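Local coordinates for protein diol-dehydratase (Roseburia inulinivorans, PDB 5I2A) that dehydrates 1,2-propanediol without vitamin B12, acting as a glycyl radical enzyme, at residues Asp452-Asn457 with Glu505-Ala510; Ala704-Thr709 with Thr717-Gly722. One frame throughout, in Å; residues are numbered along the deposited sequence.

Contact 1 (Asp452-Asn457 with Glu505-Ala510); sequences DAAFFN and ELMVNA. With EDO (1,2-ethanediol), chain C.
The F456 ring meets the thioether of M507 obliquely, along its CD2 side: the sulfur lies 5.0 Å from the ring centroid, 72° off the ring normal, a Met-aromatic contact. The ring also meets that of Y674, with planes about 40° apart, and M500 and N503 of helix 489-521 touch the same side chain. M507 leaves the helix extended and bends only at chi3 (59°), which turns its methyl CE to 3.8 Å from F456 CD2. The sulfur itself settles against A454 and F456, SD lying 3.7 Å from the CB of each. A454 and F456 point toward the helix, while F455 points away and packs against F338 and F556. At the loop end of the segment, the D452 carboxylate accepts a 2.6 Å hydrogen bond at OD2 from O2 of an ethanediol, which H166, H283, S284 and E440 also bind. E440 belongs to the Gly-Cys-Val-Glu-Pro sequence characteristic of glycyl radical dehydratases, and the ethanediol, probably from the crystallisation liquor, may occupy part of the substrate site. The chemistry is divided: a buried apolar thioether joins strand to helix, and D452, just ahead of the strand, helps polar groups from other parts of the chain hold a diol.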
loop_
_atom_site.group_PDB
_atom_site.type_symbol
_atom_site.label_atom_id
_atom_site.label_comp_id
_atom_site.label_asym_id
_atom_site.label_seq_id
_atom_site.Cartn_x
_atom_site.Cartn_y
_atom_site.Cartn_z
ATOM N N ASP A 452 -8.569 -14.758 -16.783
ATOM C CA ASP A 452 -10.031 -14.740 -16.849
ATOM C C ASP A 452 -10.613 -13.665 -15.922
ATOM O O ASP A 452 -11.283 -13.968 -14.937
ATOM C CB ASP A 452 -10.608 -16.108 -16.509
ATOM C CG ASP A 452 -12.081 -16.234 -16.909
ATOM O OD1 ASP A 452 -12.624 -15.309 -17.555
ATOM O OD2 ASP A 452 -12.690 -17.264 -16.584
ATOM N N ALA A 453 -10.359 -12.410 -16.278
ATOM C CA ALA A 453 -10.614 -11.275 -15.393
ATOM C C ALA A 453 -12.077 -10.850 -15.340
ATOM O O ALA A 453 -12.498 -10.241 -14.360
ATOM C CB ALA A 453 -9.742 -10.080 -15.812
ATOM N N ALA A 454 -12.833 -11.156 -16.393
ATOM C CA ALA A 454 -14.248 -10.778 -16.473
ATOM C C ALA A 454 -14.931 -11.430 -17.656
ATOM O O ALA A 454 -14.287 -11.887 -18.610
ATOM C CB ALA A 454 -14.424 -9.225 -16.567
ATOM N N PHE A 455 -16.254 -11.461 -17.569
ATOM C CA PHE A 455 -17.110 -11.887 -18.658
ATOM C C PHE A 455 -17.862 -10.655 -19.171
ATOM O O PHE A 455 -18.563 -9.992 -18.398
ATOM C CB PHE A 455 -18.102 -12.949 -18.179
ATOM C CG PHE A 455 -17.468 -14.235 -17.692
ATOM C CD1 PHE A 455 -16.301 -14.719 -18.252
ATOM C CD2 PHE A 455 -18.080 -14.977 -16.685
ATOM C CE1 PHE A 455 -15.738 -15.919 -17.819
ATOM C CE2 PHE A 455 -17.521 -16.177 -16.235
ATOM C CZ PHE A 455 -16.350 -16.647 -16.803
ATOM N N PHE A 456 -17.731 -10.361 -20.459
ATOM C CA PHE A 456 -18.371 -9.199 -21.062
ATOM C C PHE A 456 -19.397 -9.640 -22.099
ATOM O O PHE A 456 -19.061 -10.354 -23.048
ATOM C CB PHE A 456 -17.324 -8.285 -21.716
ATOM C CG PHE A 456 -17.881 -6.992 -22.274
ATOM C CD1 PHE A 456 -18.460 -6.947 -23.541
ATOM C CD2 PHE A 456 -17.791 -5.813 -21.543
ATOM C CE1 PHE A 456 -18.941 -5.741 -24.067
ATOM C CE2 PHE A 456 -18.277 -4.599 -22.058
ATOM C CZ PHE A 456 -18.851 -4.568 -23.321
ATOM N N ASN A 457 -20.634 -9.183 -21.930
ATOM C CA ASN A 457 -21.722 -9.555 -22.833
ATOM C C ASN A 457 -21.817 -8.563 -23.995
ATOM O O ASN A 457 -22.332 -7.463 -23.825
ATOM C CB ASN A 457 -23.051 -9.615 -22.057
ATOM C CG ASN A 457 -24.196 -10.199 -22.884
ATOM O OD1 ASN A 457 -24.171 -10.166 -24.112
ATOM N ND2 ASN A 457 -25.200 -10.750 -22.198
ATOM N N GLU A 505 -14.689 0.266 -21.129
ATOM C CA GLU A 505 -13.847 1.055 -20.242
ATOM C C GLU A 505 -14.281 0.911 -18.774
ATOM O O GLU A 505 -13.445 0.911 -17.863
ATOM C CB GLU A 505 -13.849 2.531 -20.658
ATOM C CG GLU A 505 -12.935 3.375 -19.773
ATOM C CD GLU A 505 -12.589 4.743 -20.367
ATOM O OE1 GLU A 505 -13.223 5.145 -21.365
ATOM O OE2 GLU A 505 -11.669 5.400 -19.832
ATOM N N LEU A 506 -15.584 0.784 -18.547
ATOM C CA LEU A 506 -16.087 0.500 -17.206
ATOM C C LEU A 506 -15.623 -0.872 -16.689
ATOM O O LEU A 506 -15.366 -1.039 -15.496
ATOM C CB LEU A 506 -17.615 0.581 -17.189
ATOM C CG LEU A 506 -18.183 1.975 -17.474
ATOM C CD1 LEU A 506 -19.697 1.991 -17.340
ATOM C CD2 LEU A 506 -17.550 2.995 -16.530
ATOM N N MET A 507 -15.546 -1.854 -17.583
ATOM C CA MET A 507 -15.041 -3.167 -17.218
ATOM C C MET A 507 -13.569 -3.053 -16.800
ATOM O O MET A 507 -13.149 -3.683 -15.843
ATOM C CB MET A 507 -15.188 -4.165 -18.374
ATOM C CG MET A 507 -14.650 -5.555 -18.047
ATOM S SD MET A 507 -14.919 -6.766 -19.342
ATOM C CE MET A 507 -14.094 -6.064 -20.764
ATOM N N VAL A 508 -12.811 -2.230 -17.520
ATOM C CA VAL A 508 -11.411 -1.971 -17.176
ATOM C C VAL A 508 -11.355 -1.345 -15.767
ATOM O O VAL A 508 -10.545 -1.737 -14.933
ATOM C CB VAL A 508 -10.718 -1.065 -18.227
ATOM C CG1 VAL A 508 -9.308 -0.643 -17.767
ATOM C CG2 VAL A 508 -10.654 -1.769 -19.603
ATOM N N ASN A 509 -12.260 -0.418 -15.492
ATOM C CA ASN A 509 -12.340 0.169 -14.155
ATOM C C ASN A 509 -12.577 -0.899 -13.073
ATOM O O ASN A 509 -11.908 -0.901 -12.047
ATOM C CB ASN A 509 -13.446 1.238 -14.105
ATOM C CG ASN A 509 -13.522 1.948 -12.757
ATOM O OD1 ASN A 509 -14.323 1.581 -11.910
ATOM N ND2 ASN A 509 -12.685 2.972 -12.563
ATOM N N ALA A 510 -13.495 -1.827 -13.330
ATOM C CA ALA A 510 -13.826 -2.869 -12.354
ATOM C C ALA A 510 -12.624 -3.792 -12.078
ATOM O O ALA A 510 -12.282 -4.059 -10.927
ATOM C CB ALA A 510 -15.035 -3.686 -12.833
HETATM C C1 EDO C . -10.459 -19.956 -17.545
HETATM O O1 EDO C . -9.080 -19.837 -17.204
HETATM C C2 EDO C . -11.231 -20.234 -16.251
HETATM O O2 EDO C . -11.234 -19.093 -15.369
#

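Contact 2 (Ala704-Thr709 with Thr717-Gly722)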
loop_
_atom_site.group_PDB
_atom_site.type_symbol
_atom_site.label_atom_id
_atom_site.label_comp_id
_atom_site.label_asym_id
_atom_site.label_seq_id
_atom_site.Cartn_x
_atom_site.Cartn_y
_atom_site.Cartn_z
ATOM N N ALA A 704 -29.292 -15.488 -20.283
ATOM C CA ALA A 704 -30.474 -15.312 -19.447
ATOM C C ALA A 704 -30.678 -13.840 -19.063
ATOM O O ALA A 704 -31.749 -13.466 -18.619
ATOM C CB ALA A 704 -30.379 -16.187 -18.191
ATOM N N GLN A 705 -29.653 -13.012 -19.254
ATOM C CA GLN A 705 -29.717 -11.596 -18.897
ATOM C C GLN A 705 -29.933 -10.740 -20.129
ATOM O O GLN A 705 -29.890 -9.515 -20.082
ATOM C CB GLN A 705 -28.431 -11.170 -18.174
ATOM C CG GLN A 705 -28.284 -11.826 -16.811
ATOM C CD GLN A 705 -26.878 -11.713 -16.259
ATOM O OE1 GLN A 705 -25.924 -11.460 -16.990
ATOM N NE2 GLN A 705 -26.752 -11.884 -14.962
ATOM N N THR A 706 -30.154 -11.411 -21.243
ATOM C CA THR A 706 -30.180 -10.761 -22.534
ATOM C C THR A 706 -31.548 -10.930 -23.157
ATOM O O THR A 706 -32.029 -12.059 -23.277
ATOM C CB THR A 706 -29.113 -11.365 -23.459
ATOM O OG1 THR A 706 -27.844 -11.319 -22.794
ATOM C CG2 THR A 706 -29.052 -10.636 -24.791
ATOM N N GLY A 707 -32.168 -9.827 -23.557
ATOM C CA GLY A 707 -33.421 -9.911 -24.298
ATOM C C GLY A 707 -33.263 -10.574 -25.665
ATOM O O GLY A 707 -32.163 -10.979 -26.072
ATOM N N ALA A 708 -34.369 -10.690 -26.383
ATOM C CA ALA A 708 -34.335 -11.228 -27.740
ATOM C C ALA A 708 -33.433 -10.386 -28.639
ATOM O O ALA A 708 -33.364 -9.168 -28.490
ATOM C CB ALA A 708 -35.733 -11.290 -28.315
ATOM N N THR A 709 -32.756 -11.028 -29.585
ATOM C CA THR A 709 -31.852 -10.301 -30.473
ATOM C C THR A 709 -32.232 -10.494 -31.947
ATOM O O THR A 709 -32.909 -11.458 -32.288
ATOM C CB THR A 709 -30.387 -10.726 -30.222
ATOM O OG1 THR A 709 -30.311 -12.149 -30.105
ATOM C CG2 THR A 709 -29.899 -10.101 -28.917
ATOM N N THR A 717 -32.500 -16.806 -23.699
ATOM C CA THR A 717 -31.842 -18.063 -24.068
ATOM C C THR A 717 -30.324 -17.827 -24.138
ATOM O O THR A 717 -29.896 -16.675 -24.142
ATOM C CB THR A 717 -32.371 -18.604 -25.405
ATOM O OG1 THR A 717 -32.038 -17.696 -26.460
ATOM C CG2 THR A 717 -33.914 -18.835 -25.330
ATOM N N PRO A 718 -29.512 -18.906 -24.168
ATOM C CA PRO A 718 -28.052 -18.712 -24.136
ATOM C C PRO A 718 -27.525 -17.919 -25.327
ATOM O O PRO A 718 -28.122 -17.972 -26.398
ATOM C CB PRO A 718 -27.503 -20.146 -24.163
ATOM C CG PRO A 718 -28.609 -20.975 -23.521
ATOM C CD PRO A 718 -29.883 -20.327 -23.990
ATOM N N VAL A 719 -26.446 -17.165 -25.133
ATOM C CA VAL A 719 -25.727 -16.611 -26.279
ATOM C C VAL A 719 -24.740 -17.675 -26.759
ATOM O O VAL A 719 -24.596 -18.705 -26.118
ATOM C CB VAL A 719 -24.999 -15.290 -25.937
ATOM C CG1 VAL A 719 -26.008 -14.213 -25.613
ATOM C CG2 VAL A 719 -24.035 -15.485 -24.788
ATOM N N ALA A 720 -24.080 -17.440 -27.886
ATOM C CA ALA A 720 -23.129 -18.407 -28.440
ATOM C C ALA A 720 -21.954 -18.710 -27.508
ATOM O O ALA A 720 -21.573 -17.904 -26.666
ATOM C CB ALA A 720 -22.599 -17.915 -29.789
ATOM N N ASP A 721 -21.397 -19.900 -27.659
ATOM C CA ASP A 721 -20.235 -20.293 -26.886
ATOM C C ASP A 721 -18.982 -20.038 -27.697
ATOM O O ASP A 721 -18.753 -20.699 -28.699
ATOM C CB ASP A 721 -20.322 -21.769 -26.478
ATOM C CG ASP A 721 -20.674 -22.687 -27.650
ATOM O OD1 ASP A 721 -21.640 -22.396 -28.375
ATOM O OD2 ASP A 721 -19.989 -23.703 -27.840
ATOM N N GLY A 722 -18.184 -19.064 -27.273
ATOM C CA GLY A 722 -16.930 -18.753 -27.937
ATOM C C GLY A 722 -17.062 -17.971 -29.229
ATOM O O GLY A 722 -17.885 -17.069 -29.328
#
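With chi1 at -53°, T706 sets OG1 anti to its own carbonyl carbon and swings the hydroxyl toward V719, whose CG1 takes the matching position (chi1 -66°) and reaches back across the gap. OG1 and CG1 end 4.4 Å apart, a loose meeting of a hydroxyl oxygen with a methyl, while the T706 methyl CG2 stays 4.8 Å from the same V719 CG1. The polar end of T706 is engaged outside the two segments, OG1 being hydrogen-bonded to both L702 O and N457 ND2.

The other meeting point is made by backbone. A704 and T717 lie with their CA atoms 5.5 Å apart, and A704 N approaches T717 O to 4.1 Å, too far for a hydrogen bond. The T717 side chain points away from 704-709, its OG1 hydrogen-bonded to L714 O.

Much of the cohesion probably comes from the intervening loop, where R713 NH2 is hydrogen-bonded to both T706 O and T717 O, so that one guanidinium nitrogen spans the two segments, and NH1 is hydrogen-bonded to G707 O. A backbone hydrogen bond to N699 and side-chain touches on C459 and N560 pin V719 against the start of helix 699-703 and against helices 459-467 and 558-574.

Both segments are irregular, and they bury just 125 Å² against each other. Chemically, then, the direct contact consists of loose van der Waals approaches, hydroxyl to methyl and backbone to backbone, with no hydrogen bond across, whereas the arginine's grip on three carbonyl oxygens, probably strengthened by its positive charge, probably helps to hold the shape of the loop.

How the contacts relate
From the N terminus, contact 1 comes first and closes a loop of 47 residues, 25 of them helical, that leaves strand 454-457 through helix 459-467 and returns along helix 489-521. Contact 2 opens some 190 residues later and closes a short loop of seven residues after helix 699-703. The two loops follow in series, neither nesting nor crossing, with centres about 18 Å apart. They nevertheless touch: N457 ND2 lies 2.8 Å from T706 OG1, a probable hydrogen bond. Contact 1 thus ties the sheet containing strands 454-457 and 548-556 to helix 489-521, and the N457 bond links the strand end to the loop between helices 699-703 and 734-741.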